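Local coordinates for carbonic anhydrase (PDB 5SWC), which catalyses the reversible, zinc-dependent hydration of carbon dioxide inside the carboxysome, supplying CO2 to RuBisCO for photosynthetic carbon fixation, at residues Asp75-Arg80 against Glu101-Ala106; Arg150-Asp155 against Val170-Leu175; Asp60-Pro65 against Tyr203-Gly208. All blocks are in the same frame, centred on the assembly; numbering follows the deposited sequence.

Interaction 1 (Asp75-Arg80 against Glu101-Ala106); sequences DLFVIR and EYALVA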
ATOM      1  N   ASP A  75     -34.690  -4.634  -6.045  1.00 15.51           N
ATOM      2  CA  ASP A  75     -34.671  -3.185  -6.221  1.00 15.16           C
ATOM      3  C   ASP A  75     -33.366  -2.513  -5.807  1.00 14.32           C
ATOM      4  O   ASP A  75     -32.958  -1.545  -6.465  1.00 17.39           O
ATOM      5  CB  ASP A  75     -35.809  -2.540  -5.414  1.00 16.35           C
ATOM      6  CG  ASP A  75     -37.206  -2.775  -5.986  1.00 18.54           C
ATOM      7  OD1 ASP A  75     -37.386  -3.345  -7.079  1.00 21.10           O
ATOM      8  OD2 ASP A  75     -38.167  -2.313  -5.293  1.00 22.62           O
ATOM      9  N   LEU A  76     -32.776  -2.939  -4.687  1.00 13.86           N
ATOM     10  CA  LEU A  76     -31.645  -2.217  -4.070  1.00 13.13           C
ATOM     11  C   LEU A  76     -30.415  -3.080  -4.072  1.00 13.11           C
ATOM     12  O   LEU A  76     -30.408  -4.170  -3.477  1.00 13.29           O
ATOM     13  CB  LEU A  76     -31.958  -1.862  -2.613  1.00 13.51           C
ATOM     14  CG  LEU A  76     -33.223  -1.026  -2.348  1.00 14.64           C
ATOM     15  CD1 LEU A  76     -33.251  -0.653  -0.867  1.00 15.89           C
ATOM     16  CD2 LEU A  76     -33.280   0.216  -3.204  1.00 17.05           C
ATOM     17  N   PHE A  77     -29.362  -2.588  -4.717  1.00 11.91           N
ATOM     18  CA  PHE A  77     -28.025  -3.208  -4.624  1.00 10.88           C
ATOM     19  C   PHE A  77     -27.368  -2.509  -3.443  1.00 11.16           C
ATOM     20  O   PHE A  77     -27.308  -1.273  -3.433  1.00 12.98           O
ATOM     21  CB  PHE A  77     -27.277  -2.960  -5.921  1.00 11.77           C
ATOM     22  CG  PHE A  77     -25.925  -3.593  -6.005  1.00 12.87           C
ATOM     23  CD1 PHE A  77     -25.750  -4.829  -6.598  1.00 13.97           C
ATOM     24  CD2 PHE A  77     -24.794  -2.920  -5.547  1.00 14.74           C
ATOM     25  CE1 PHE A  77     -24.474  -5.390  -6.697  1.00 16.34           C
ATOM     26  CE2 PHE A  77     -23.494  -3.509  -5.685  1.00 13.69           C
ATOM     27  CZ  PHE A  77     -23.372  -4.699  -6.254  1.00 14.96           C
ATOM     28  N   VAL A  78     -26.903  -3.235  -2.445  1.00 11.58           N
ATOM     29  CA  VAL A  78     -26.622  -2.654  -1.134  1.00 10.98           C
ATOM     30  C   VAL A  78     -25.165  -2.874  -0.713  1.00 11.27           C
ATOM     31  O   VAL A  78     -24.665  -4.012  -0.744  1.00 12.52           O
ATOM     32  CB  VAL A  78     -27.547  -3.223  -0.062  1.00 11.96           C
ATOM     33  CG1 VAL A  78     -27.222  -2.636   1.277  1.00 13.61           C
ATOM     34  CG2 VAL A  78     -29.014  -2.952  -0.421  1.00 13.67           C
ATOM     35  N   ILE A  79     -24.489  -1.816  -0.293  1.00 10.36           N
ATOM     36  CA  ILE A  79     -23.195  -1.858   0.360  1.00 10.23           C
ATOM     37  C   ILE A  79     -23.401  -1.550   1.819  1.00 10.99           C
ATOM     38  O   ILE A  79     -24.047  -0.544   2.123  1.00 11.17           O
ATOM     39  CB  ILE A  79     -22.248  -0.817  -0.263  1.00 11.73           C
ATOM     40  CG1 ILE A  79     -21.913  -1.189  -1.720  1.00 11.60           C
ATOM     41  CG2 ILE A  79     -21.018  -0.610   0.591  1.00 15.09           C
ATOM     42  CD1 ILE A  79     -21.152  -0.117  -2.475  1.00 12.57           C
ATOM     43  N   ARG A  80     -22.885  -2.378   2.731  1.00  9.53           N
ATOM     44  CA  ARG A  80     -22.955  -2.057   4.148  1.00  9.29           C
ATOM     45  C   ARG A  80     -21.649  -2.251   4.840  1.00  9.80           C
ATOM     46  O   ARG A  80     -21.018  -3.302   4.708  1.00 11.19           O
ATOM     47  CB  ARG A  80     -23.998  -2.942   4.870  1.00 11.22           C
ATOM     48  CG  ARG A  80     -25.385  -2.770   4.289  1.00 12.42           C
ATOM     49  CD  ARG A  80     -26.495  -3.511   4.999  1.00 11.79           C
ATOM     50  NE  ARG A  80     -26.721  -2.954   6.322  1.00 11.73           N
ATOM     51  CZ  ARG A  80     -27.673  -3.366   7.160  1.00 11.93           C
ATOM     52  NH1 ARG A  80     -28.547  -4.300   6.817  1.00 12.90           N
ATOM     53  NH2 ARG A  80     -27.716  -2.832   8.373  1.00 13.16           N
ATOM     54  N   GLU A 101     -18.492   0.099  -8.430  1.00 12.96           N
ATOM     55  CA  GLU A 101     -18.156  -0.032  -9.841  1.00 13.38           C
ATOM     56  C   GLU A 101     -19.010  -1.097 -10.520  1.00 13.78           C
ATOM     57  O   GLU A 101     -19.510  -0.911 -11.630  1.00 15.31           O
ATOM     58  CB  GLU A 101     -16.683  -0.390  -9.999  1.00 13.95           C
ATOM     59  CG  GLU A 101     -16.236  -0.420 -11.449  1.00 16.63           C
ATOM     60  CD  GLU A 101     -14.807  -0.822 -11.561  1.00 17.77           C
ATOM     61  OE1 GLU A 101     -14.573  -2.008 -11.375  1.00 16.98           O
ATOM     62  OE2 GLU A 101     -13.927   0.038 -11.792  1.00 18.79           O
ATOM     63  N   TYR A 102     -19.196  -2.213  -9.836  1.00 13.25           N
ATOM     64  CA  TYR A 102     -20.079  -3.250 -10.407  1.00 15.04           C
ATOM     65  C   TYR A 102     -21.489  -2.723 -10.636  1.00 14.85           C
ATOM     66  O   TYR A 102     -22.076  -2.929 -11.701  1.00 15.78           O
ATOM     67  CB  TYR A 102     -20.076  -4.490  -9.516  1.00 15.41           C
ATOM     68  CG  TYR A 102     -20.750  -5.672 -10.157  1.00 15.38           C
ATOM     69  CD1 TYR A 102     -20.107  -6.420 -11.132  1.00 20.67           C
ATOM     70  CD2 TYR A 102     -22.049  -5.995  -9.846  1.00 15.53           C
ATOM     71  CE1 TYR A 102     -20.758  -7.490 -11.756  1.00 19.94           C
ATOM     72  CE2 TYR A 102     -22.674  -7.057 -10.443  1.00 17.39           C
ATOM     73  CZ  TYR A 102     -22.042  -7.799 -11.386  1.00 19.12           C
ATOM     74  OH  TYR A 102     -22.725  -8.851 -11.998  1.00 21.99           O
ATOM     75  N   ALA A 103     -22.012  -2.043  -9.646  1.00 13.46           N
ATOM     76  CA  ALA A 103     -23.370  -1.485  -9.730  1.00 13.66           C
ATOM     77  C   ALA A 103     -23.533  -0.497 -10.909  1.00 15.90           C
ATOM     78  O   ALA A 103     -24.516  -0.520 -11.651  1.00 16.93           O
ATOM     79  CB  ALA A 103     -23.712  -0.824  -8.408  1.00 14.69           C
ATOM     80  N   LEU A 104     -22.556   0.390 -11.061  1.00 14.63           N
ATOM     81  CA  LEU A 104     -22.646   1.411 -12.096  1.00 16.61           C
ATOM     82  C   LEU A 104     -22.309   0.885 -13.471  1.00 18.88           C
ATOM     83  O   LEU A 104     -22.994   1.209 -14.447  1.00 23.49           O
ATOM     84  CB  LEU A 104     -21.719   2.581 -11.753  1.00 19.58           C
ATOM     85  CG  LEU A 104     -22.381   3.741 -11.028  1.00 30.08           C
ATOM     86  CD1 LEU A 104     -22.689   3.298  -9.624  1.00 41.12           C
ATOM     87  CD2 LEU A 104     -21.467   4.955 -11.011  1.00 40.89           C
ATOM     88  N   VAL A 105     -21.279   0.052 -13.581  1.00 16.68           N
ATOM     89  CA  VAL A 105     -20.773  -0.358 -14.874  1.00 19.14           C
ATOM     90  C   VAL A 105     -21.428  -1.641 -15.388  1.00 20.27           C
ATOM     91  O   VAL A 105     -21.827  -1.717 -16.549  1.00 27.13           O
ATOM     92  CB  VAL A 105     -19.245  -0.511 -14.838  1.00 18.78           C
ATOM     93  CG1 VAL A 105     -18.752  -0.966 -16.187  1.00 21.52           C
ATOM     94  CG2 VAL A 105     -18.619   0.837 -14.465  1.00 21.02           C
ATOM     95  N   ALA A 106     -21.527  -2.654 -14.543  1.00 19.43           N
ATOM     96  CA  ALA A 106     -22.143  -3.916 -14.938  1.00 20.56           C
ATOM     97  C   ALA A 106     -23.665  -3.854 -14.861  1.00 19.91           C
ATOM     98  O   ALA A 106     -24.351  -4.447 -15.733  1.00 23.78           O
ATOM     99  CB  ALA A 106     -21.628  -5.033 -14.084  1.00 22.52           C
TER
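F77 reaches from the strand onto the helix, where A103 and Y102 meet neighbouring parts of its ring from the same side of the ring plane, both obliquely. The setting is a beta-alpha-beta crossover of the beta-class carbonic anhydrase fold: strand 76-81 leads through helix 95-106 to the parallel strand 111-117, with strand 53-58 lying between the two strands in the sheet. The segments come nearest at F77 and A103, whose CA atoms are 7.1 Å apart.

The orientation of F77 follows from its first torsion. CG stands anti to the backbone N (chi1 -177°), and the ring extends off the strand toward the helix. Its CD2-CE2 bond meets the methyl of A103, with CD2 3.7 Å and CE2 3.8 Å from A103 CB, while the CE1-CZ bond, further round the ring, meets Y102, with F77 CE1 4.0 Å from Y102 CD2. That atom lies at the edge of the tyrosine ring, close to its plane, so the contact is not a stack of one face on another. The F77 and Y102 side chains cross at about a right angle. The result is a small apolar junction, burying 121 Å² in all.

F77 also touches L54 of strand 53-58, and Q49 and L107 in loops. Strand 76-81 is outermost within its chain, yet V78 and R80 make backbone hydrogen bonds to the second subunit, and Y102 packs on G121 of that subunit. Within the helix, the backbone bond from A106 N to Y102 O (2.9 Å) brings A106 next to the tyrosine, and A106 CB sits 3.5 Å above the ring plane, offset toward the rim.

Interaction 2 (Arg150-Asp155 against Val170-Leu175); sequences RRLVLD and VAENIL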
ATOM      1  N   ARG A 150     -14.061  14.417  10.642  1.00 13.81           N
ATOM      2  CA  ARG A 150     -13.591  14.715  11.973  0.66 14.90           C
ATOM      3  C   ARG A 150     -12.955  16.089  12.024  1.00 15.80           C
ATOM      4  O   ARG A 150     -13.198  16.877  12.933  1.00 16.88           O
ATOM      5  CB  ARG A 150     -12.596  13.642  12.392  0.66 15.86           C
ATOM      6  CG  ARG A 150     -12.321  13.655  13.875  0.66 19.94           C
ATOM      7  CD  ARG A 150     -11.276  12.631  14.235  0.66 18.62           C
ATOM      8  NE  ARG A 150      -9.979  13.122  13.789  0.66 20.09           N
ATOM      9  CZ  ARG A 150      -9.138  13.816  14.548  0.66 29.20           C
ATOM     10  NH1 ARG A 150      -7.988  14.268  14.049  0.66 28.28           N
ATOM     11  NH2 ARG A 150      -9.443  14.088  15.809  0.66 29.71           N
ATOM     12  N   ARG A 151     -12.146  16.414  11.011  1.00 16.44           N
ATOM     13  CA  ARG A 151     -11.506  17.720  10.967  1.00 17.28           C
ATOM     14  C   ARG A 151     -12.502  18.852  10.860  1.00 17.70           C
ATOM     15  O   ARG A 151     -12.438  19.821  11.604  1.00 19.80           O
ATOM     16  CB  ARG A 151     -10.503  17.760   9.780  1.00 17.02           C
ATOM     17  CG  ARG A 151      -9.573  18.941   9.759  1.00 18.20           C
ATOM     18  CD  ARG A 151      -8.487  18.927  10.822  1.00 22.04           C
ATOM     19  NE  ARG A 151      -8.925  19.503  12.073  1.00 30.39           N
ATOM     20  CZ  ARG A 151      -8.490  19.110  13.270  1.00 44.73           C
ATOM     21  NH1 ARG A 151      -7.604  18.130  13.384  1.00 38.45           N
ATOM     22  NH2 ARG A 151      -8.958  19.690  14.368  1.00 42.02           N
ATOM     23  N   LEU A 152     -13.448  18.712   9.941  1.00 16.60           N
ATOM     24  CA  LEU A 152     -14.510  19.706   9.810  1.00 16.23           C
ATOM     25  C   LEU A 152     -15.286  19.903  11.128  1.00 17.10           C
ATOM     26  O   LEU A 152     -15.528  21.054  11.551  1.00 18.34           O
ATOM     27  CB  LEU A 152     -15.437  19.293   8.664  1.00 17.68           C
ATOM     28  CG  LEU A 152     -16.534  20.281   8.306  1.00 18.31           C
ATOM     29  CD1 LEU A 152     -16.926  20.107   6.845  1.00 20.52           C
ATOM     30  CD2 LEU A 152     -17.736  20.117   9.216  1.00 19.53           C
ATOM     31  N   VAL A 153     -15.684  18.809  11.774  1.00 17.86           N
ATOM     32  CA  VAL A 153     -16.517  18.886  12.964  1.00 18.41           C
ATOM     33  C   VAL A 153     -15.729  19.494  14.123  1.00 24.13           C
ATOM     34  O   VAL A 153     -16.222  20.389  14.816  1.00 24.88           O
ATOM     35  CB  VAL A 153     -17.088  17.501  13.308  1.00 19.79           C
ATOM     36  CG1 VAL A 153     -17.672  17.502  14.724  1.00 22.88           C
ATOM     37  CG2 VAL A 153     -18.137  17.090  12.274  1.00 22.06           C
ATOM     38  N   LEU A 154     -14.487  19.075  14.311  1.00 19.52           N
ATOM     39  CA  LEU A 154     -13.672  19.675  15.374  1.00 23.93           C
ATOM     40  C   LEU A 154     -13.374  21.156  15.155  1.00 22.46           C
ATOM     41  O   LEU A 154     -13.320  21.942  16.112  1.00 26.28           O
ATOM     42  CB  LEU A 154     -12.365  18.885  15.552  1.00 27.63           C
ATOM     43  CG  LEU A 154     -12.549  17.450  16.061  1.00 36.36           C
ATOM     44  CD1 LEU A 154     -11.193  16.772  16.234  1.00 40.76           C
ATOM     45  CD2 LEU A 154     -13.360  17.385  17.345  1.00 45.48           C
ATOM     46  N   ASP A 155     -13.185  21.567  13.907  1.00 23.22           N
ATOM     47  CA  ASP A 155     -12.840  22.936  13.594  1.00 22.29           C
ATOM     48  C   ASP A 155     -14.038  23.874  13.647  1.00 25.95           C
ATOM     49  O   ASP A 155     -13.860  25.031  14.023  1.00 28.35           O
ATOM     50  CB  ASP A 155     -12.225  23.069  12.184  1.00 23.17           C
ATOM     51  CG  ASP A 155     -10.827  22.474  12.063  1.00 35.93           C
ATOM     52  OD1 ASP A 155     -10.160  22.209  13.092  1.00 32.28           O
ATOM     53  OD2 ASP A 155     -10.415  22.249  10.887  1.00 26.58           O
ATOM     54  N   VAL A 170     -22.921  12.529  12.266  1.00 13.07           N
ATOM     55  CA  VAL A 170     -23.660  11.652  11.357  1.00 13.36           C
ATOM     56  C   VAL A 170     -23.938  12.385  10.027  1.00 13.98           C
ATOM     57  O   VAL A 170     -23.748  11.838   8.924  1.00 12.59           O
ATOM     58  CB  VAL A 170     -24.932  11.165  12.019  1.00 12.89           C
ATOM     59  CG1 VAL A 170     -25.902  10.562  11.001  1.00 13.74           C
ATOM     60  CG2 VAL A 170     -24.617  10.164  13.111  1.00 15.97           C
ATOM     61  N   ALA A 171     -24.410  13.636  10.120  1.00 13.31           N
ATOM     62  CA  ALA A 171     -24.781  14.397   8.922  1.00 14.64           C
ATOM     63  C   ALA A 171     -23.549  14.736   8.073  1.00 13.78           C
ATOM     64  O   ALA A 171     -23.530  14.530   6.849  1.00 14.23           O
ATOM     65  CB  ALA A 171     -25.523  15.656   9.326  1.00 14.50           C
ATOM     66  N   GLU A 172     -22.517  15.273   8.717  1.00 13.59           N
ATOM     67  CA  GLU A 172     -21.295  15.657   8.008  1.00 13.41           C
ATOM     68  C   GLU A 172     -20.595  14.435   7.403  1.00 12.73           C
ATOM     69  O   GLU A 172     -19.976  14.524   6.331  1.00 13.99           O
ATOM     70  CB  GLU A 172     -20.399  16.478   8.936  1.00 15.19           C
ATOM     71  CG  GLU A 172     -20.924  17.868   9.250  1.00 16.40           C
ATOM     72  CD  GLU A 172     -20.981  18.806   8.041  1.00 19.84           C
ATOM     73  OE1 GLU A 172     -20.387  18.539   6.970  1.00 20.82           O
ATOM     74  OE2 GLU A 172     -21.613  19.887   8.238  1.00 25.21           O
ATOM     75  N   ASN A 173     -20.719  13.275   8.035  1.00 12.05           N
ATOM     76  CA  ASN A 173     -20.114  12.074   7.483  1.00 12.44           C
ATOM     77  C   ASN A 173     -20.726  11.730   6.133  1.00 13.12           C
ATOM     78  O   ASN A 173     -19.987  11.323   5.224  1.00 12.53           O
ATOM     79  CB  ASN A 173     -20.262  10.911   8.497  1.00 12.17           C
ATOM     80  CG  ASN A 173     -19.652   9.642   8.017  1.00 11.42           C
ATOM     81  OD1 ASN A 173     -18.430   9.544   7.838  1.00 13.22           O
ATOM     82  ND2 ASN A 173     -20.491   8.605   7.878  1.00 13.36           N
ATOM     83  N   ILE A 174     -22.023  11.866   5.990  1.00 12.01           N
ATOM     84  CA  ILE A 174     -22.707  11.628   4.713  1.00 12.12           C
ATOM     85  C   ILE A 174     -22.126  12.576   3.657  1.00 13.08           C
ATOM     86  O   ILE A 174     -21.794  12.127   2.538  1.00 13.90           O
ATOM     87  CB  ILE A 174     -24.221  11.782   4.870  1.00 13.13           C
ATOM     88  CG1 ILE A 174     -24.766  10.653   5.753  1.00 13.39           C
ATOM     89  CG2 ILE A 174     -24.916  11.831   3.522  1.00 14.70           C
ATOM     90  CD1 ILE A 174     -26.073  10.996   6.363  1.00 16.35           C
ATOM     91  N   LEU A 175     -21.966  13.846   3.983  1.00 13.05           N
ATOM     92  CA  LEU A 175     -21.472  14.845   3.030  1.00 15.04           C
ATOM     93  C   LEU A 175     -20.040  14.503   2.593  1.00 14.30           C
ATOM     94  O   LEU A 175     -19.692  14.622   1.427  1.00 14.19           O
ATOM     95  CB  LEU A 175     -21.586  16.239   3.620  1.00 14.57           C
ATOM     96  CG  LEU A 175     -23.021  16.618   4.022  1.00 15.96           C
ATOM     97  CD1 LEU A 175     -23.085  18.056   4.388  1.00 19.20           C
ATOM     98  CD2 LEU A 175     -23.971  16.295   2.911  1.00 19.98           C
TER
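D155 OD1 is gripped by two nitrogens of R151, on the same short helix whose L152 and V153 press against E172 of helix 162-181. R151 NE and R151 NH2 each lie 3.1 Å from D155 OD1, a side-on salt bridge in which both donors go to OD1, with NE also making a weak bond to OD2. Both reach OD1 from the same face of the carboxylate, nearly 40° out of its plane, and neither bond is straight. The other oxygen, OD2, has S189 OG of the third subunit as a hydrogen-bond partner.

Across the helix pair no hydrogen bond forms. L152 and E172 cross at about a right angle, and the leucine methyl CD2 lies 3.7 Å from E172 CD, while CD1 comes within 3.8 Å of E172 OE1. The glutamate reaches this position through a bend at chi2 (-66°), which turns the carboxylate back from an extended course. Nearer the backbone, V153 CG2 rests 4.1 Å from E172 CB.

Helix 147-156 thus packs on helix 162-181, whose V170, A171 and I174 lie on I202 of strand 197-204. The third subunit packs against the pair, its H188 touching L152 and its H192 touching E172. Y157, just past the first helix, shares a hydrogen bond with E172 OE2. With leucine methyls against OE1 and Y157 OH on OE2, this buried carboxylate may have a raised pKa, although H192 of the third subunit, if protonated, could offset this.

Interaction 3 (Asp60-Pro65 against Tyr203-Gly208); sequences DSRVDP and YRIEEG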
ATOM      1  N   ASP A  60     -25.002  -1.390  11.031  1.00 10.85           N
ATOM      2  CA  ASP A  60     -25.826  -1.332  12.243  1.00 11.04           C
ATOM      3  C   ASP A  60     -27.109  -2.165  12.065  1.00 11.72           C
ATOM      4  O   ASP A  60     -27.860  -1.987  11.094  1.00 11.04           O
ATOM      5  CB  ASP A  60     -26.163   0.145  12.505  1.00 11.86           C
ATOM      6  CG  ASP A  60     -26.781   0.372  13.868  1.00 12.05           C
ATOM      7  OD1 ASP A  60     -27.862  -0.158  14.184  1.00 12.97           O
ATOM      8  OD2 ASP A  60     -26.184   1.179  14.619  1.00 12.69           O
ATOM      9  N   SER A  61     -27.370  -3.007  13.042  1.00 11.24           N
ATOM     10  CA  SER A  61     -28.511  -3.923  12.979  1.00 11.46           C
ATOM     11  C   SER A  61     -29.859  -3.264  13.016  1.00 12.72           C
ATOM     12  O   SER A  61     -30.879  -3.888  12.712  1.00 13.78           O
ATOM     13  CB  SER A  61     -28.394  -4.965  14.059  1.00 12.61           C
ATOM     14  OG  SER A  61     -28.547  -4.380  15.333  1.00 13.18           O
ATOM     15  N   ARG A  62     -29.885  -1.993  13.380  1.00 11.95           N
ATOM     16  CA  ARG A  62     -31.127  -1.225  13.481  1.00 12.26           C
ATOM     17  C   ARG A  62     -31.557  -0.671  12.144  1.00 14.51           C
ATOM     18  O   ARG A  62     -32.652  -0.106  12.038  1.00 15.49           O
ATOM     19  CB  ARG A  62     -31.013  -0.115  14.525  1.00 12.90           C
ATOM     20  CG  ARG A  62     -30.663  -0.632  15.898  1.00 13.74           C
ATOM     21  CD  ARG A  62     -30.295   0.463  16.854  1.00 13.93           C
ATOM     22  NE  ARG A  62     -28.997   1.026  16.546  1.00 12.23           N
ATOM     23  CZ  ARG A  62     -28.368   1.921  17.285  1.00 13.73           C
ATOM     24  NH1 ARG A  62     -28.972   2.432  18.353  1.00 13.20           N
ATOM     25  NH2 ARG A  62     -27.168   2.357  16.961  1.00 15.00           N
ATOM     26  N   VAL A  63     -30.706  -0.792  11.144  1.00 13.25           N
ATOM     27  CA  VAL A  63     -30.975  -0.269   9.813  1.00 13.40           C
ATOM     28  C   VAL A  63     -31.306  -1.404   8.857  1.00 14.06           C
ATOM     29  O   VAL A  63     -30.566  -2.400   8.751  1.00 14.60           O
ATOM     30  CB  VAL A  63     -29.722   0.496   9.287  1.00 15.30           C
ATOM     31  CG1 VAL A  63     -29.982   0.999   7.868  1.00 20.02           C
ATOM     32  CG2 VAL A  63     -29.333   1.613  10.220  1.00 15.72           C
ATOM     33  N   ASP A  64     -32.440  -1.301   8.166  1.00 15.30           N
ATOM     34  CA  ASP A  64     -32.829  -2.295   7.158  1.00 17.12           C
ATOM     35  C   ASP A  64     -33.300  -1.511   5.920  1.00 17.58           C
ATOM     36  O   ASP A  64     -34.416  -0.994   5.912  1.00 16.28           O
ATOM     37  CB  ASP A  64     -33.901  -3.220   7.694  1.00 18.34           C
ATOM     38  CG  ASP A  64     -34.360  -4.281   6.638  1.00 20.40           C
ATOM     39  OD1 ASP A  64     -34.144  -4.055   5.430  1.00 22.10           O
ATOM     40  OD2 ASP A  64     -34.967  -5.295   7.052  1.00 24.21           O
ATOM     41  N   PRO A  65     -32.470  -1.380   4.887  1.00 13.92           N
ATOM     42  CA  PRO A  65     -32.807  -0.486   3.783  1.00 14.91           C
ATOM     43  C   PRO A  65     -34.053  -0.918   3.045  1.00 14.36           C
ATOM     44  O   PRO A  65     -34.838  -0.069   2.599  1.00 15.51           O
ATOM     45  CB  PRO A  65     -31.592  -0.552   2.851  1.00 20.30           C
ATOM     46  CG  PRO A  65     -30.666  -1.413   3.488  1.00 21.28           C
ATOM     47  CD  PRO A  65     -31.112  -1.934   4.766  1.00 17.83           C
ATOM     48  N   TYR A 203     -31.181   8.510   8.292  1.00 11.95           N
ATOM     49  CA  TYR A 203     -32.308   7.751   8.861  1.00 10.69           C
ATOM     50  C   TYR A 203     -32.331   7.967  10.371  1.00 11.16           C
ATOM     51  O   TYR A 203     -31.405   7.611  11.094  1.00 12.04           O
ATOM     52  CB  TYR A 203     -32.154   6.272   8.496  1.00 12.14           C
ATOM     53  CG  TYR A 203     -33.063   5.322   9.244  1.00 11.88           C
ATOM     54  CD1 TYR A 203     -34.425   5.559   9.360  1.00 14.06           C
ATOM     55  CD2 TYR A 203     -32.570   4.158   9.778  1.00 13.03           C
ATOM     56  CE1 TYR A 203     -35.251   4.677  10.038  1.00 13.80           C
ATOM     57  CE2 TYR A 203     -33.376   3.272  10.472  1.00 12.48           C
ATOM     58  CZ  TYR A 203     -34.717   3.541  10.587  1.00 12.67           C
ATOM     59  OH  TYR A 203     -35.545   2.661  11.244  1.00 15.24           O
ATOM     60  N   ARG A 204     -33.407   8.592  10.844  1.00 13.03           N
ATOM     61  CA  ARG A 204     -33.622   8.870  12.270  1.00 12.46           C
ATOM     62  C   ARG A 204     -34.440   7.730  12.847  1.00 13.54           C
ATOM     63  O   ARG A 204     -35.659   7.615  12.607  1.00 15.45           O
ATOM     64  CB  ARG A 204     -34.307  10.227  12.447  1.00 14.19           C
ATOM     65  CG  ARG A 204     -33.491  11.295  11.842  1.00 17.75           C
ATOM     66  CD  ARG A 204     -34.054  12.659  12.057  1.00 27.69           C
ATOM     67  NE  ARG A 204     -33.844  13.079  13.432  1.00 29.17           N
ATOM     68  CZ  ARG A 204     -34.735  13.743  14.155  1.00 33.27           C
ATOM     69  NH1 ARG A 204     -35.908  14.072  13.613  1.00 31.49           N
ATOM     70  NH2 ARG A 204     -34.443  14.117  15.409  1.00 39.19           N
ATOM     71  N   ILE A 205     -33.774   6.879  13.610  1.00 12.66           N
ATOM     72  CA  ILE A 205     -34.351   5.601  14.047  1.00 13.18           C
ATOM     73  C   ILE A 205     -35.568   5.804  14.951  1.00 13.53           C
ATOM     74  O   ILE A 205     -36.640   5.260  14.688  1.00 14.71           O
ATOM     75  CB  ILE A 205     -33.288   4.780  14.778  1.00 13.89           C
ATOM     76  CG1 ILE A 205     -32.136   4.367  13.840  1.00 14.44           C
ATOM     77  CG2 ILE A 205     -33.930   3.519  15.403  1.00 16.03           C
ATOM     78  CD1 ILE A 205     -30.972   3.810  14.570  1.00 16.86           C
ATOM     79  N   GLU A 206     -35.444   6.563  16.043  1.00 14.37           N
ATOM     80  CA  GLU A 206     -36.556   6.760  16.974  1.00 15.35           C
ATOM     81  C   GLU A 206     -37.737   7.481  16.344  1.00 15.42           C
ATOM     82  O   GLU A 206     -38.890   7.193  16.656  1.00 15.93           O
ATOM     83  CB  GLU A 206     -36.069   7.539  18.205  1.00 16.75           C
ATOM     84  CG  GLU A 206     -37.161   7.792  19.228  1.00 18.10           C
ATOM     85  CD  GLU A 206     -36.691   8.494  20.497  1.00 22.98           C
ATOM     86  OE1 GLU A 206     -35.526   8.961  20.548  1.00 28.78           O
ATOM     87  OE2 GLU A 206     -37.517   8.648  21.407  1.00 27.51           O
ATOM     88  N   GLU A 207     -37.426   8.443  15.482  1.00 15.14           N
ATOM     89  CA  GLU A 207     -38.418   9.356  14.964  1.00 15.63           C
ATOM     90  C   GLU A 207     -39.113   8.821  13.722  1.00 14.82           C
ATOM     91  O   GLU A 207     -40.159   9.360  13.347  1.00 16.90           O
ATOM     92  CB  GLU A 207     -37.759  10.696  14.625  1.00 17.26           C
ATOM     93  CG  GLU A 207     -37.196  11.424  15.790  1.00 21.37           C
ATOM     94  CD  GLU A 207     -35.769  11.053  16.217  1.00 21.85           C
ATOM     95  OE1 GLU A 207     -35.108  10.181  15.639  1.00 18.37           O
ATOM     96  OE2 GLU A 207     -35.354  11.667  17.238  1.00 33.42           O
ATOM     97  N   GLY A 208     -38.571   7.767  13.135  1.00 14.24           N
ATOM     98  CA  GLY A 208     -39.218   7.158  11.983  1.00 14.62           C
ATOM     99  C   GLY A 208     -39.288   8.057  10.754  1.00 13.24           C
ATOM    100  O   GLY A 208     -40.351   8.204  10.142  1.00 14.73           O
TER
HETATM  101  O   HOH W   1     -34.518   0.017   9.996  1.00 16.48           O
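R62 and I205 cross at about a right angle, with R62 CB 3.9 Å from I205 CD1. The same methyl lies over one face of the guanidinium, toward its rim. The arginine chain is bent at chi3 (-72°), which carries the head back to D60: R62 NE meets OD1 of D60 at 2.9 Å and R62 NH2 meets OD2 of D60 at 2.8 Å. Both use syn lone pairs and lie in the guanidinium plane. The anti lone pair of D60 OD1 takes R62 N at 2.8 Å, closing an Asx turn, so the carboxylate's rotation is fixed from two directions.

This is the Asp-Arg pair that follows the first zinc cysteine, C58, in beta-carbonic anhydrases; H117, another zinc ligand, touches D60, R62, V63 and I205. In relatives, pairing with the arginine keeps the aspartate off the metal.

Y203, its CG anti to the backbone N (chi1 168°), presents its ring edge to the turn: CE2 lies 3.8 Å from R62 O, in the ring plane, and CD2 lies 4.1 Å from V63 CG2. A water donates to R62 O at 2.8 Å, bonds Y203 OH at 3.1 Å and weakly accepts from D64 N.

How the interactions relate
Followed from the N terminus, the chain first lays down 60-65, the turn after strand 53-58, and this segment waits longest for its partner. Interaction 1 opens next and closes a short loop when helix 95-106 returns to strand 76-81. Interaction 2 then joins helix 147-156 to helix 162-181, closing at 170-175. Only after both does 203-208, at the end of strand 197-204, close interaction 3, which encloses the other two; these follow in series, and no loops cross. R80 joins interactions 1 and 3 directly: its NH2 is 2.9 Å from D60 O. Interaction 2 touches neither: its nearest atoms are about 11 Å from interaction 1 and about 6 Å from interaction 3.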